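Local coordinates for protein glutamate racemase (Francisella tularensis subsp. tularensis, PDB 3OUT) that belongs to the Asp/Glu/hydantoin racemase family of two-domain alpha/beta enzymes and holds D-glutamic acid in its pocket, at residues 100-105 and 212-217. Residues are numbered along the deposited sequence; the frame is centred on the assembly and turned at random.
Sequences VITAGV and SKMLYS
Met-214, modelled as selenomethionine, reaches across to the neighbouring helix and lays its selenium against Ala-103 and its terminal methyl against Thr-102. It shows how one long, unbranched side chain can pack against a neighbouring helix: within the two segments the closest CA atoms, those of Ala-103 and Met-214, are 7.6 Å apart. No hydrogen bond links the two segments, and the interface of 113 Å², both sides summed, rests on van der Waals contact. The chain leaves its helix with CG anti to the carbonyl carbon (chi1 -71°) and runs extended beyond CG, which carries SE to 3.8 Å from CA of Ala-103. The same selenium lies 4.1 Å from CB of Ala-103, so it meets both the backbone and the short methyl of that residue. CE then continues past the alanine to Thr-102, 4.0 Å from its carbonyl O and 4.2 Å from its CG2.

In the alpha/beta fold of this racemase family, helix 100-106 directly follows 97-99, an outermost strand of the six-stranded parallel sheet, whereas helix 208-221 follows strand 203-205 of the four-stranded sheet. Ala-103 also touches Gln-210 and Ala-211, a turn earlier on the methionine's helix.

Thr-102 divides its two branches by task. OG1 sits beside the backbone N (chi1 -60°), which leaves CG2 anti to that N as the branch offered to CE, while OG1 hydrogen-bonds OD1 of Asp-99.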
loop_
_atom_site.group_PDB
_atom_site.type_symbol
_atom_site.label_atom_id
_atom_site.label_comp_id
_atom_site.label_asym_id
_atom_site.label_seq_id
_atom_site.Cartn_x
_atom_site.Cartn_y
_atom_site.Cartn_z
ATOM N N VAL B 100 6.054 -23.767 4.034
ATOM C CA VAL B 100 7.430 -24.277 4.087
ATOM C C VAL B 100 7.919 -24.595 5.494
ATOM O O VAL B 100 8.804 -25.432 5.635
ATOM C CB VAL B 100 8.462 -23.342 3.406
ATOM C CG1 VAL B 100 8.351 -23.437 1.899
ATOM C CG2 VAL B 100 8.350 -21.812 3.874
ATOM N N ILE B 101 7.378 -23.967 6.543
ATOM C CA ILE B 101 7.797 -24.300 7.893
ATOM C C ILE B 101 7.294 -25.694 8.257
ATOM O O ILE B 101 8.054 -26.488 8.816
ATOM C CB ILE B 101 7.389 -23.231 8.920
ATOM C CG1 ILE B 101 8.117 -21.916 8.614
ATOM C CG2 ILE B 101 7.672 -23.692 10.359
ATOM C CD1 ILE B 101 7.861 -20.812 9.616
ATOM N N THR B 102 6.040 -25.998 7.919
ATOM C CA THR B 102 5.538 -27.388 8.106
ATOM C C THR B 102 6.439 -28.395 7.413
ATOM O O THR B 102 6.743 -29.463 7.971
ATOM C CB THR B 102 4.066 -27.504 7.621
ATOM O OG1 THR B 102 3.260 -26.590 8.380
ATOM C CG2 THR B 102 3.533 -28.925 7.762
ATOM N N ALA B 103 6.866 -28.079 6.212
ATOM C CA ALA B 103 7.805 -28.928 5.471
ATOM C C ALA B 103 9.133 -29.100 6.202
ATOM O O ALA B 103 9.636 -30.214 6.353
ATOM C CB ALA B 103 8.036 -28.359 4.060
ATOM N N GLY B 104 9.726 -27.991 6.657
ATOM C CA GLY B 104 10.981 -28.076 7.409
ATOM C C GLY B 104 10.868 -28.930 8.658
ATOM O O GLY B 104 11.773 -29.721 8.959
ATOM N N VAL B 105 9.793 -28.722 9.401
ATOM C CA VAL B 105 9.600 -29.429 10.669
ATOM C C VAL B 105 9.558 -30.923 10.383
ATOM O O VAL B 105 10.144 -31.736 11.129
ATOM C CB VAL B 105 8.320 -28.957 11.364
ATOM C CG1 VAL B 105 7.956 -29.889 12.579
ATOM C CG2 VAL B 105 8.520 -27.507 11.806
ATOM N N SER B 212 6.864 -28.720 -1.816
ATOM C CA SER B 212 6.275 -29.057 -3.115
ATOM C C SER B 212 5.708 -30.479 -3.150
ATOM O O SER B 212 4.626 -30.700 -3.677
ATOM C CB SER B 212 7.298 -28.835 -4.216
ATOM O OG SER B 212 7.786 -27.497 -4.171
ATOM N N LYS B 213 6.447 -31.431 -2.586
ATOM C CA LYS B 213 5.957 -32.823 -2.469
ATOM C C LYS B 213 4.698 -32.963 -1.641
ATOM O O LYS B 213 3.839 -33.777 -1.986
ATOM C CB LYS B 213 7.055 -33.717 -1.932
ATOM C CG LYS B 213 8.189 -33.817 -2.922
ATOM C CD LYS B 213 9.124 -34.937 -2.639
ATOM C CE LYS B 213 9.775 -34.880 -1.322
ATOM N NZ LYS B 213 10.696 -36.068 -1.161
HETATM N N MSE B 214 4.586 -32.169 -0.572
HETATM C CA MSE B 214 3.373 -32.148 0.237
HETATM C C MSE B 214 2.182 -31.703 -0.613
HETATM O O MSE B 214 1.090 -32.249 -0.493
HETATM C CB MSE B 214 3.544 -31.288 1.510
HETATM C CG MSE B 214 4.463 -31.928 2.515
HETATM SE SE MSE B 214 4.730 -30.702 3.990
HETATM C CE MSE B 214 5.004 -32.036 5.406
ATOM N N LEU B 215 2.384 -30.685 -1.447
ATOM C CA LEU B 215 1.330 -30.236 -2.329
ATOM C C LEU B 215 0.993 -31.329 -3.367
ATOM O O LEU B 215 -0.156 -31.625 -3.554
ATOM C CB LEU B 215 1.716 -28.930 -3.016
ATOM C CG LEU B 215 0.670 -28.401 -4.014
ATOM C CD1 LEU B 215 -0.716 -28.333 -3.390
ATOM C CD2 LEU B 215 1.073 -27.040 -4.513
ATOM N N TYR B 216 1.999 -31.951 -3.981
ATOM C CA TYR B 216 1.777 -33.086 -4.880
ATOM C C TYR B 216 0.892 -34.167 -4.203
ATOM O O TYR B 216 -0.108 -34.618 -4.780
ATOM C CB TYR B 216 3.085 -33.739 -5.354
ATOM C CG TYR B 216 2.779 -34.999 -6.115
ATOM C CD1 TYR B 216 2.472 -34.967 -7.467
ATOM C CD2 TYR B 216 2.740 -36.221 -5.464
ATOM C CE1 TYR B 216 2.121 -36.124 -8.157
ATOM C CE2 TYR B 216 2.391 -37.389 -6.140
ATOM C CZ TYR B 216 2.079 -37.326 -7.486
ATOM O OH TYR B 216 1.734 -38.486 -8.156
ATOM N N SER B 217 1.245 -34.569 -2.977
ATOM C CA SER B 217 0.511 -35.668 -2.341
ATOM C C SER B 217 -0.937 -35.296 -2.135
ATOM O O SER B 217 -1.828 -36.113 -2.368
ATOM C CB SER B 217 1.133 -36.048 -1.010
ATOM O OG SER B 217 2.401 -36.591 -1.242
#